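Local coordinates for carbohydrate kinase, FGGY (Novosphingobium aromaticivorans, PDB 3H6E), which probably phosphorylates a carbohydrate, as a member of the FGGY kinase family, at residues V143-P151 with W194-V202; V331-P340 with L457-V468. All blocks are in the same frame, centred on the assembly; numbering follows the deposited sequence.

Interaction 1 and interaction 2 lie on opposite sides of the chain's centre, with their own centres about 52 Å apart and nearest atoms about 34 Å apart, so neither touches the other. They follow in series: 143-151 pairs with 194-202 before 331-340 meets 457-468. Interaction 1 belongs to the N-terminal FGGY region, where strand 148-151 borders a small antiparallel sheet with strands 81-85 and 88-89. In interaction 2, segment 331-340 comes from the C-terminal FGGY region, and its strand 337-339 receives the chain's last helix, 457-468. No sheet or helix is common to both, consistent with the two contacts packing separate parts of the two-domain fold.

Interaction 1 (V143-P151 with W194-V202); sequences VMANATLLP and WAARFAPIV
The carbonyl oxygen of Arg197 is approached by two groups of the other segment: Leu149 N donates a hydrogen bond to Arg197 O at 2.7 Å, and Thr148 CA makes a CA-H...O contact with it at 3.3 Å. The amide donor stands above the carbonyl plane, 48° out of it. In return Ala199 N binds Leu149 O at 2.9 Å. Leu149 thus bonds the residues on both sides of Phe198, the pattern of a single parallel bridge. Strand 148-151 is an edge strand of the antiparallel sheet with 81-85; because Thr148 and Leu150 use their backbones for that partner, the intervening Leu149 can bond 194-202 along the other border. Leu149 CB sits over the centre of the Phe198 ring, 3.7 Å from its centroid and 2° off the normal, a CH-pi contact, while Leu149 CD1 touches both Phe198 CE2 and Arg197 CB. The Arg197 chain runs extended (chi2 177°) alongside Leu149, and toward the rim of its guanidinium lie Met144 O, 3.0 Å above one face but not hydrogen-bonded to it, and Trp194 CD1 on the opposite face. Arg197 NH1 forms a salt bridge with Asp137 of helix 129-139, whose carboxylate also accepts Trp194 NE1. A leucine in place of Arg197 would probably leave Asp137 without its ionic mate and Trp194 CD1 without the guanidinium it lies over.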
loop_
_atom_site.group_PDB
_atom_site.type_symbol
_atom_site.label_atom_id
_atom_site.label_comp_id
_atom_site.label_asym_id
_atom_site.label_seq_id
_atom_site.Cartn_x
_atom_site.Cartn_y
_atom_site.Cartn_z
ATOM N N VAL A 143 13.622 -12.985 25.161
ATOM C CA VAL A 143 13.005 -11.675 24.996
ATOM C C VAL A 143 11.731 -11.731 24.148
ATOM O O VAL A 143 10.832 -10.907 24.318
ATOM C CB VAL A 143 14.001 -10.653 24.401
ATOM C CG1 VAL A 143 13.293 -9.347 24.046
ATOM C CG2 VAL A 143 15.144 -10.403 25.378
HETATM N N MSE A 144 11.650 -12.704 23.242
HETATM C CA MSE A 144 10.463 -12.855 22.401
HETATM C C MSE A 144 9.301 -13.512 23.149
HETATM O O MSE A 144 8.135 -13.214 22.882
HETATM C CB MSE A 144 10.776 -13.648 21.130
HETATM C CG MSE A 144 11.703 -12.940 20.161
HETATM SE SE MSE A 144 11.325 -11.032 19.999
HETATM C CE MSE A 144 9.518 -11.103 19.260
ATOM N N ALA A 145 9.622 -14.404 24.081
ATOM C CA ALA A 145 8.595 -15.115 24.838
ATOM C C ALA A 145 7.958 -14.238 25.919
ATOM O O ALA A 145 6.828 -14.482 26.340
ATOM C CB ALA A 145 9.172 -16.381 25.450
ATOM N N ASN A 146 8.690 -13.223 26.363
ATOM C CA ASN A 146 8.188 -12.286 27.363
ATOM C C ASN A 146 7.597 -11.060 26.688
ATOM O O ASN A 146 7.126 -10.132 27.349
ATOM C CB ASN A 146 9.318 -11.845 28.294
ATOM C CG ASN A 146 9.974 -13.012 29.014
ATOM O OD1 ASN A 146 11.149 -12.949 29.385
ATOM N ND2 ASN A 146 9.215 -14.088 29.212
ATOM N N ALA A 147 7.629 -11.060 25.361
ATOM C CA ALA A 147 7.319 -9.860 24.602
ATOM C C ALA A 147 5.832 -9.672 24.340
ATOM O O ALA A 147 5.091 -10.635 24.167
ATOM C CB ALA A 147 8.088 -9.859 23.289
ATOM N N THR A 148 5.408 -8.415 24.328
ATOM C CA THR A 148 4.135 -8.048 23.745
ATOM C C THR A 148 4.412 -7.621 22.315
ATOM O O THR A 148 5.314 -6.825 22.065
ATOM C CB THR A 148 3.482 -6.889 24.504
ATOM O OG1 THR A 148 3.092 -7.339 25.805
ATOM C CG2 THR A 148 2.252 -6.374 23.748
ATOM N N LEU A 149 3.660 -8.173 21.372
ATOM C CA LEU A 149 3.859 -7.838 19.969
ATOM C C LEU A 149 2.827 -6.821 19.513
ATOM O O LEU A 149 1.711 -6.777 20.033
ATOM C CB LEU A 149 3.831 -9.094 19.100
ATOM C CG LEU A 149 5.077 -9.962 19.280
ATOM C CD1 LEU A 149 4.997 -11.233 18.448
ATOM C CD2 LEU A 149 6.323 -9.160 18.933
ATOM N N LEU A 150 3.205 -6.010 18.534
ATOM C CA LEU A 150 2.454 -4.807 18.234
ATOM C C LEU A 150 2.943 -4.195 16.922
ATOM O O LEU A 150 4.125 -3.872 16.782
ATOM C CB LEU A 150 2.639 -3.830 19.397
ATOM C CG LEU A 150 1.788 -2.573 19.514
ATOM C CD1 LEU A 150 1.838 -2.032 20.928
ATOM C CD2 LEU A 150 2.307 -1.555 18.562
ATOM N N PRO A 151 2.032 -4.037 15.950
ATOM C CA PRO A 151 2.408 -3.516 14.631
ATOM C C PRO A 151 3.088 -2.150 14.712
ATOM O O PRO A 151 2.921 -1.433 15.695
ATOM C CB PRO A 151 1.061 -3.397 13.907
ATOM C CG PRO A 151 0.173 -4.374 14.595
ATOM C CD PRO A 151 0.594 -4.345 16.032
ATOM N N TRP A 194 2.548 -17.238 18.736
ATOM C CA TRP A 194 2.742 -15.845 18.343
ATOM C C TRP A 194 1.483 -15.013 18.574
ATOM O O TRP A 194 1.556 -13.880 19.055
ATOM C CB TRP A 194 3.182 -15.741 16.881
ATOM C CG TRP A 194 4.588 -16.228 16.632
ATOM C CD1 TRP A 194 5.512 -16.585 17.571
ATOM C CD2 TRP A 194 5.234 -16.372 15.358
ATOM N NE1 TRP A 194 6.687 -16.959 16.961
ATOM C CE2 TRP A 194 6.543 -16.834 15.604
ATOM C CE3 TRP A 194 4.831 -16.160 14.036
ATOM C CZ2 TRP A 194 7.451 -17.091 14.578
ATOM C CZ3 TRP A 194 5.732 -16.413 13.019
ATOM C CH2 TRP A 194 7.027 -16.875 13.296
ATOM N N ALA A 195 0.331 -15.580 18.232
ATOM C CA ALA A 195 -0.940 -14.874 18.363
ATOM C C ALA A 195 -1.194 -14.427 19.798
ATOM O O ALA A 195 -1.793 -13.380 20.036
ATOM C CB ALA A 195 -2.087 -15.745 17.868
ATOM N N ALA A 196 -0.723 -15.224 20.751
ATOM C CA ALA A 196 -0.935 -14.933 22.164
ATOM C C ALA A 196 -0.076 -13.768 22.652
ATOM O O ALA A 196 -0.361 -13.170 23.692
ATOM C CB ALA A 196 -0.672 -16.178 23.004
ATOM N N ARG A 197 0.976 -13.449 21.903
ATOM C CA ARG A 197 1.883 -12.369 22.281
ATOM C C ARG A 197 1.385 -10.988 21.846
ATOM O O ARG A 197 1.856 -9.971 22.354
ATOM C CB ARG A 197 3.270 -12.602 21.688
ATOM C CG ARG A 197 3.929 -13.911 22.083
ATOM C CD ARG A 197 5.262 -14.045 21.357
ATOM N NE ARG A 197 5.909 -15.334 21.573
ATOM C CZ ARG A 197 7.031 -15.710 20.966
ATOM N NH1 ARG A 197 7.625 -14.895 20.100
ATOM N NH2 ARG A 197 7.559 -16.900 21.219
ATOM N N PHE A 198 0.444 -10.953 20.907
ATOM C CA PHE A 198 -0.036 -9.686 20.351
ATOM C C PHE A 198 -0.942 -8.873 21.281
ATOM O O PHE A 198 -1.794 -9.417 21.986
ATOM C CB PHE A 198 -0.736 -9.918 19.007
ATOM C CG PHE A 198 0.203 -9.927 17.834
ATOM C CD1 PHE A 198 0.459 -8.763 17.130
ATOM C CD2 PHE A 198 0.837 -11.096 17.443
ATOM C CE1 PHE A 198 1.323 -8.763 16.054
ATOM C CE2 PHE A 198 1.705 -11.102 16.367
ATOM C CZ PHE A 198 1.949 -9.930 15.672
ATOM N N ALA A 199 -0.744 -7.559 21.267
ATOM C CA ALA A 199 -1.623 -6.643 21.978
ATOM C C ALA A 199 -3.050 -6.782 21.454
ATOM O O ALA A 199 -3.251 -7.041 20.268
ATOM C CB ALA A 199 -1.136 -5.224 21.811
ATOM N N PRO A 200 -4.045 -6.618 22.341
ATOM C CA PRO A 200 -5.450 -6.809 21.961
ATOM C C PRO A 200 -5.806 -6.025 20.708
ATOM O O PRO A 200 -5.459 -4.848 20.595
ATOM C CB PRO A 200 -6.214 -6.263 23.169
ATOM C CG PRO A 200 -5.281 -6.472 24.313
ATOM C CD PRO A 200 -3.900 -6.245 23.759
ATOM N N ILE A 201 -6.478 -6.679 19.769
ATOM C CA ILE A 201 -6.869 -6.032 18.522
ATOM C C ILE A 201 -7.967 -4.995 18.735
ATOM O O ILE A 201 -8.958 -5.244 19.426
ATOM C CB ILE A 201 -7.321 -7.055 17.463
ATOM C CG1 ILE A 201 -6.106 -7.785 16.883
ATOM C CG2 ILE A 201 -8.106 -6.360 16.360
ATOM C CD1 ILE A 201 -6.456 -8.904 15.922
ATOM N N VAL A 202 -7.767 -3.830 18.132
ATOM C CA VAL A 202 -8.700 -2.715 18.227
ATOM C C VAL A 202 -8.958 -2.189 16.820
ATOM O O VAL A 202 -8.201 -2.487 15.894
ATOM C CB VAL A 202 -8.129 -1.606 19.145
ATOM C CG1 VAL A 202 -8.330 -0.225 18.560
ATOM C CG2 VAL A 202 -8.720 -1.709 20.540
#

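Interaction 2 (V331-P340 with L457-V468); sequences VLRHGRMILP and LDTYRNRWQAEV
Tyr460 and Trp464, one helical turn apart, both hold CG anti to the backbone N (chi1 -168° for Tyr460), which sends their rings from helix 457-468 to the backbone of 331-340. There each delivers a polar hydrogen to a carbonyl: Tyr460 OH bonds Arg336 O at 2.7 Å, and Trp464 NE1 bonds Ile338 O at 2.8 Å. In both cases the acceptor lies at the ring edge, near the ring plane; for Trp464 the in-plane indole N-H requires it. Between the two rings comes Met337, a selenomethionine, whose side chain is extended beyond CG. Its SE stands above the Tyr460 face at a distance, 5.1 Å from the centroid and 14° off the normal, and lies at the edge of the Trp464 indole; both are Met-aromatic contacts. Met337 SE also packs on Trp464 CB at 3.8 Å, and its CE reaches the aliphatic part of Glu467.

The helix runs in the same direction as strand 337-339, 29° from it, the axes approaching to 9.2 Å. That strand pairs antiparallel with 355-357, and Leu372 and Leu376 of helix 363-384 touch Tyr460 and Trp464 in turn, so the last helix of the C-terminal half is packed against both a two-stranded antiparallel sheet and a long helix. At the far end Pro340 CG meets Trp464 CZ2 at 3.6 Å, and Val468 CG2 lies over the indole face, 4.0 Å above it, while Pro340 CD touches Val468 CG2 at 3.9 Å. Gly335, in a Schellman motif, ends the preceding helix just before Arg336. In a contact whose centre is largely apolar, the two aromatic donors satisfy backbone oxygens and probably fix the helix's position along the strand more specifically than hydrophobic packing alone would.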
loop_
_atom_site.group_PDB
_atom_site.type_symbol
_atom_site.label_atom_id
_atom_site.label_comp_id
_atom_site.label_asym_id
_atom_site.label_seq_id
_atom_site.Cartn_x
_atom_site.Cartn_y
_atom_site.Cartn_z
ATOM N N VAL A 331 0.021 3.479 -33.850
ATOM C CA VAL A 331 0.452 2.307 -33.093
ATOM C C VAL A 331 -0.605 1.224 -33.221
ATOM O O VAL A 331 -0.322 0.074 -33.562
ATOM C CB VAL A 331 0.616 2.637 -31.600
ATOM C CG1 VAL A 331 0.624 1.358 -30.766
ATOM C CG2 VAL A 331 1.884 3.442 -31.366
ATOM N N LEU A 332 -1.833 1.632 -32.940
ATOM C CA LEU A 332 -3.005 0.780 -32.988
ATOM C C LEU A 332 -3.097 0.017 -34.307
ATOM O O LEU A 332 -3.059 -1.217 -34.329
ATOM C CB LEU A 332 -4.241 1.665 -32.812
ATOM C CG LEU A 332 -5.425 1.231 -31.951
ATOM C CD1 LEU A 332 -5.068 0.047 -31.092
ATOM C CD2 LEU A 332 -5.879 2.408 -31.095
ATOM N N ARG A 333 -3.199 0.760 -35.407
ATOM C CA ARG A 333 -3.528 0.169 -36.703
ATOM C C ARG A 333 -2.384 -0.572 -37.396
ATOM O O ARG A 333 -2.606 -1.267 -38.390
ATOM C CB ARG A 333 -4.143 1.216 -37.639
ATOM C CG ARG A 333 -5.510 1.718 -37.176
ATOM C CD ARG A 333 -6.418 2.055 -38.354
ATOM N NE ARG A 333 -7.801 2.295 -37.941
ATOM C CZ ARG A 333 -8.430 3.462 -38.062
ATOM N NH1 ARG A 333 -7.805 4.504 -38.594
ATOM N NH2 ARG A 333 -9.689 3.586 -37.661
ATOM N N HIS A 334 -1.166 -0.431 -36.880
ATOM C CA HIS A 334 -0.045 -1.197 -37.412
ATOM C C HIS A 334 0.261 -2.410 -36.544
ATOM O O HIS A 334 1.188 -3.167 -36.828
ATOM C CB HIS A 334 1.206 -0.329 -37.566
ATOM C CG HIS A 334 1.214 0.503 -38.810
ATOM N ND1 HIS A 334 1.200 1.881 -38.783
ATOM C CD2 HIS A 334 1.226 0.152 -40.118
ATOM C CE1 HIS A 334 1.210 2.344 -40.020
ATOM N NE2 HIS A 334 1.225 1.316 -40.850
ATOM N N GLY A 335 -0.523 -2.590 -35.486
ATOM C CA GLY A 335 -0.337 -3.717 -34.592
ATOM C C GLY A 335 0.991 -3.670 -33.861
ATOM O O GLY A 335 1.544 -4.707 -33.492
ATOM N N ARG A 336 1.505 -2.461 -33.653
ATOM C CA ARG A 336 2.751 -2.276 -32.916
ATOM C C ARG A 336 2.501 -2.503 -31.431
ATOM O O ARG A 336 1.797 -1.718 -30.794
ATOM C CB ARG A 336 3.300 -0.864 -33.125
ATOM C CG ARG A 336 3.482 -0.448 -34.573
ATOM C CD ARG A 336 4.395 0.772 -34.658
ATOM N NE ARG A 336 4.205 1.528 -35.891
ATOM C CZ ARG A 336 4.716 1.178 -37.065
ATOM N NH1 ARG A 336 5.444 0.075 -37.163
ATOM N NH2 ARG A 336 4.493 1.926 -38.139
HETATM N N MSE A 337 3.077 -3.563 -30.871
HETATM C CA MSE A 337 2.796 -3.890 -29.477
HETATM C C MSE A 337 3.911 -4.630 -28.724
HETATM O O MSE A 337 4.918 -5.037 -29.309
HETATM C CB MSE A 337 1.495 -4.680 -29.389
HETATM C CG MSE A 337 1.595 -6.064 -29.978
HETATM SE SE MSE A 337 -0.154 -6.889 -30.141
HETATM C CE MSE A 337 0.417 -8.752 -30.095
ATOM N N ILE A 338 3.697 -4.795 -27.419
ATOM C CA ILE A 338 4.675 -5.382 -26.502
ATOM C C ILE A 338 4.086 -6.588 -25.785
ATOM O O ILE A 338 2.983 -6.513 -25.251
ATOM C CB ILE A 338 5.074 -4.371 -25.411
ATOM C CG1 ILE A 338 5.564 -3.063 -26.033
ATOM C CG2 ILE A 338 6.115 -4.972 -24.469
ATOM C CD1 ILE A 338 5.577 -1.894 -25.061
ATOM N N LEU A 339 4.824 -7.691 -25.753
ATOM C CA LEU A 339 4.379 -8.882 -25.037
ATOM C C LEU A 339 5.066 -9.012 -23.673
ATOM O O LEU A 339 6.261 -8.754 -23.550
ATOM C CB LEU A 339 4.628 -10.132 -25.880
ATOM C CG LEU A 339 4.134 -10.079 -27.327
ATOM C CD1 LEU A 339 4.280 -11.438 -27.983
ATOM C CD2 LEU A 339 2.692 -9.608 -27.401
ATOM N N PRO A 340 4.298 -9.403 -22.643
ATOM C CA PRO A 340 4.787 -9.636 -21.277
ATOM C C PRO A 340 5.748 -10.819 -21.235
ATOM O O PRO A 340 5.610 -11.722 -22.056
ATOM C CB PRO A 340 3.511 -9.990 -20.502
ATOM C CG PRO A 340 2.388 -9.458 -21.329
ATOM C CD PRO A 340 2.843 -9.598 -22.747
ATOM N N LEU A 457 -9.541 -0.523 -30.019
ATOM C CA LEU A 457 -8.751 -1.228 -29.014
ATOM C C LEU A 457 -9.077 -2.720 -28.875
ATOM O O LEU A 457 -8.257 -3.489 -28.377
ATOM C CB LEU A 457 -8.880 -0.524 -27.661
ATOM C CG LEU A 457 -7.618 -0.440 -26.800
ATOM C CD1 LEU A 457 -6.447 0.060 -27.626
ATOM C CD2 LEU A 457 -7.860 0.466 -25.601
ATOM N N ASP A 458 -10.265 -3.127 -29.310
ATOM C CA ASP A 458 -10.631 -4.542 -29.283
ATOM C C ASP A 458 -9.738 -5.354 -30.209
ATOM O O ASP A 458 -9.069 -6.289 -29.775
ATOM C CB ASP A 458 -12.090 -4.745 -29.692
ATOM C CG ASP A 458 -13.051 -4.576 -28.535
ATOM O OD1 ASP A 458 -14.155 -4.036 -28.761
ATOM O OD2 ASP A 458 -12.709 -4.983 -27.407
ATOM N N THR A 459 -9.749 -5.000 -31.490
ATOM C CA THR A 459 -8.904 -5.658 -32.477
ATOM C C THR A 459 -7.488 -5.742 -31.932
ATOM O O THR A 459 -6.847 -6.792 -31.979
ATOM C CB THR A 459 -8.886 -4.875 -33.805
ATOM O OG1 THR A 459 -10.226 -4.522 -34.172
ATOM C CG2 THR A 459 -8.255 -5.705 -34.915
ATOM N N TYR A 460 -7.017 -4.621 -31.397
ATOM C CA TYR A 460 -5.690 -4.529 -30.800
ATOM C C TYR A 460 -5.516 -5.531 -29.664
ATOM O O TYR A 460 -4.629 -6.383 -29.712
ATOM C CB TYR A 460 -5.462 -3.112 -30.283
ATOM C CG TYR A 460 -4.034 -2.789 -29.905
ATOM C CD1 TYR A 460 -3.113 -2.386 -30.866
ATOM C CD2 TYR A 460 -3.615 -2.860 -28.583
ATOM C CE1 TYR A 460 -1.812 -2.073 -30.520
ATOM C CE2 TYR A 460 -2.315 -2.551 -28.228
ATOM C CZ TYR A 460 -1.418 -2.158 -29.198
ATOM O OH TYR A 460 -0.127 -1.847 -28.843
ATOM N N ARG A 461 -6.365 -5.432 -28.643
ATOM C CA ARG A 461 -6.268 -6.342 -27.507
ATOM C C ARG A 461 -6.472 -7.784 -27.937
ATOM O O ARG A 461 -5.830 -8.689 -27.409
ATOM C CB ARG A 461 -7.269 -5.999 -26.405
ATOM C CG ARG A 461 -7.199 -6.987 -25.243
ATOM C CD ARG A 461 -8.054 -6.576 -24.055
ATOM N NE ARG A 461 -9.370 -7.205 -24.071
ATOM C CZ ARG A 461 -10.124 -7.374 -22.989
ATOM N NH1 ARG A 461 -9.684 -6.965 -21.806
ATOM N NH2 ARG A 461 -11.311 -7.957 -23.088
ATOM N N ASN A 462 -7.377 -7.990 -28.887
ATOM C CA ASN A 462 -7.620 -9.321 -29.427
ATOM C C ASN A 462 -6.341 -9.922 -30.000
ATOM O O ASN A 462 -5.981 -11.057 -29.679
ATOM C CB ASN A 462 -8.730 -9.288 -30.478
ATOM C CG ASN A 462 -10.109 -9.166 -29.860
ATOM O OD1 ASN A 462 -10.400 -9.794 -28.843
ATOM N ND2 ASN A 462 -10.968 -8.360 -30.475
ATOM N N ARG A 463 -5.651 -9.150 -30.838
ATOM C CA ARG A 463 -4.353 -9.570 -31.354
ATOM C C ARG A 463 -3.371 -9.817 -30.211
ATOM O O ARG A 463 -2.777 -10.891 -30.114
ATOM C CB ARG A 463 -3.788 -8.541 -32.341
ATOM C CG ARG A 463 -4.058 -8.882 -33.802
ATOM C CD ARG A 463 -5.334 -8.237 -34.324
ATOM N NE ARG A 463 -5.072 -7.277 -35.398
ATOM C CZ ARG A 463 -4.808 -5.985 -35.214
ATOM N NH1 ARG A 463 -4.762 -5.470 -33.990
ATOM N NH2 ARG A 463 -4.588 -5.202 -36.262
ATOM N N TRP A 464 -3.216 -8.819 -29.344
ATOM C CA TRP A 464 -2.334 -8.926 -28.184
ATOM C C TRP A 464 -2.591 -10.211 -27.400
ATOM O O TRP A 464 -1.688 -11.025 -27.210
ATOM C CB TRP A 464 -2.501 -7.704 -27.273
ATOM C CG TRP A 464 -1.550 -7.661 -26.109
ATOM C CD1 TRP A 464 -0.222 -7.341 -26.144
ATOM C CD2 TRP A 464 -1.860 -7.931 -24.735
ATOM N NE1 TRP A 464 0.315 -7.405 -24.880
ATOM C CE2 TRP A 464 -0.669 -7.764 -23.997
ATOM C CE3 TRP A 464 -3.027 -8.304 -24.058
ATOM C CZ2 TRP A 464 -0.612 -7.955 -22.618
ATOM C CZ3 TRP A 464 -2.966 -8.498 -22.687
ATOM C CH2 TRP A 464 -1.767 -8.322 -21.982
ATOM N N GLN A 465 -3.829 -10.386 -26.949
ATOM C CA GLN A 465 -4.207 -11.566 -26.179
ATOM C C GLN A 465 -3.863 -12.856 -26.916
ATOM O O GLN A 465 -3.209 -13.743 -26.360
ATOM C CB GLN A 465 -5.696 -11.527 -25.827
ATOM C CG GLN A 465 -6.025 -10.601 -24.667
ATOM C CD GLN A 465 -7.503 -10.587 -24.336
ATOM O OE1 GLN A 465 -7.953 -9.822 -23.480
ATOM N NE2 GLN A 465 -8.270 -11.434 -25.017
ATOM N N ALA A 466 -4.300 -12.954 -28.169
ATOM C CA ALA A 466 -3.997 -14.117 -28.995
ATOM C C ALA A 466 -2.495 -14.395 -29.003
ATOM O O ALA A 466 -2.055 -15.505 -28.699
ATOM C CB ALA A 466 -4.511 -13.911 -30.411
ATOM N N GLU A 467 -1.714 -13.374 -29.342
ATOM C CA GLU A 467 -0.260 -13.491 -29.372
ATOM C C GLU A 467 0.317 -14.011 -28.058
ATOM O O GLU A 467 1.153 -14.913 -28.057
ATOM C CB GLU A 467 0.377 -12.150 -29.733
ATOM C CG GLU A 467 0.309 -11.821 -31.213
ATOM C CD GLU A 467 1.302 -12.622 -32.029
ATOM O OE1 GLU A 467 2.472 -12.736 -31.601
ATOM O OE2 GLU A 467 0.914 -13.135 -33.098
ATOM N N VAL A 468 -0.128 -13.441 -26.941
ATOM C CA VAL A 468 0.356 -13.860 -25.629
ATOM C C VAL A 468 0.226 -15.368 -25.442
ATOM O O VAL A 468 1.167 -16.034 -25.013
ATOM C CB VAL A 468 -0.393 -13.141 -24.492
ATOM C CG1 VAL A 468 -0.098 -13.805 -23.156
ATOM C CG2 VAL A 468 -0.020 -11.668 -24.462
#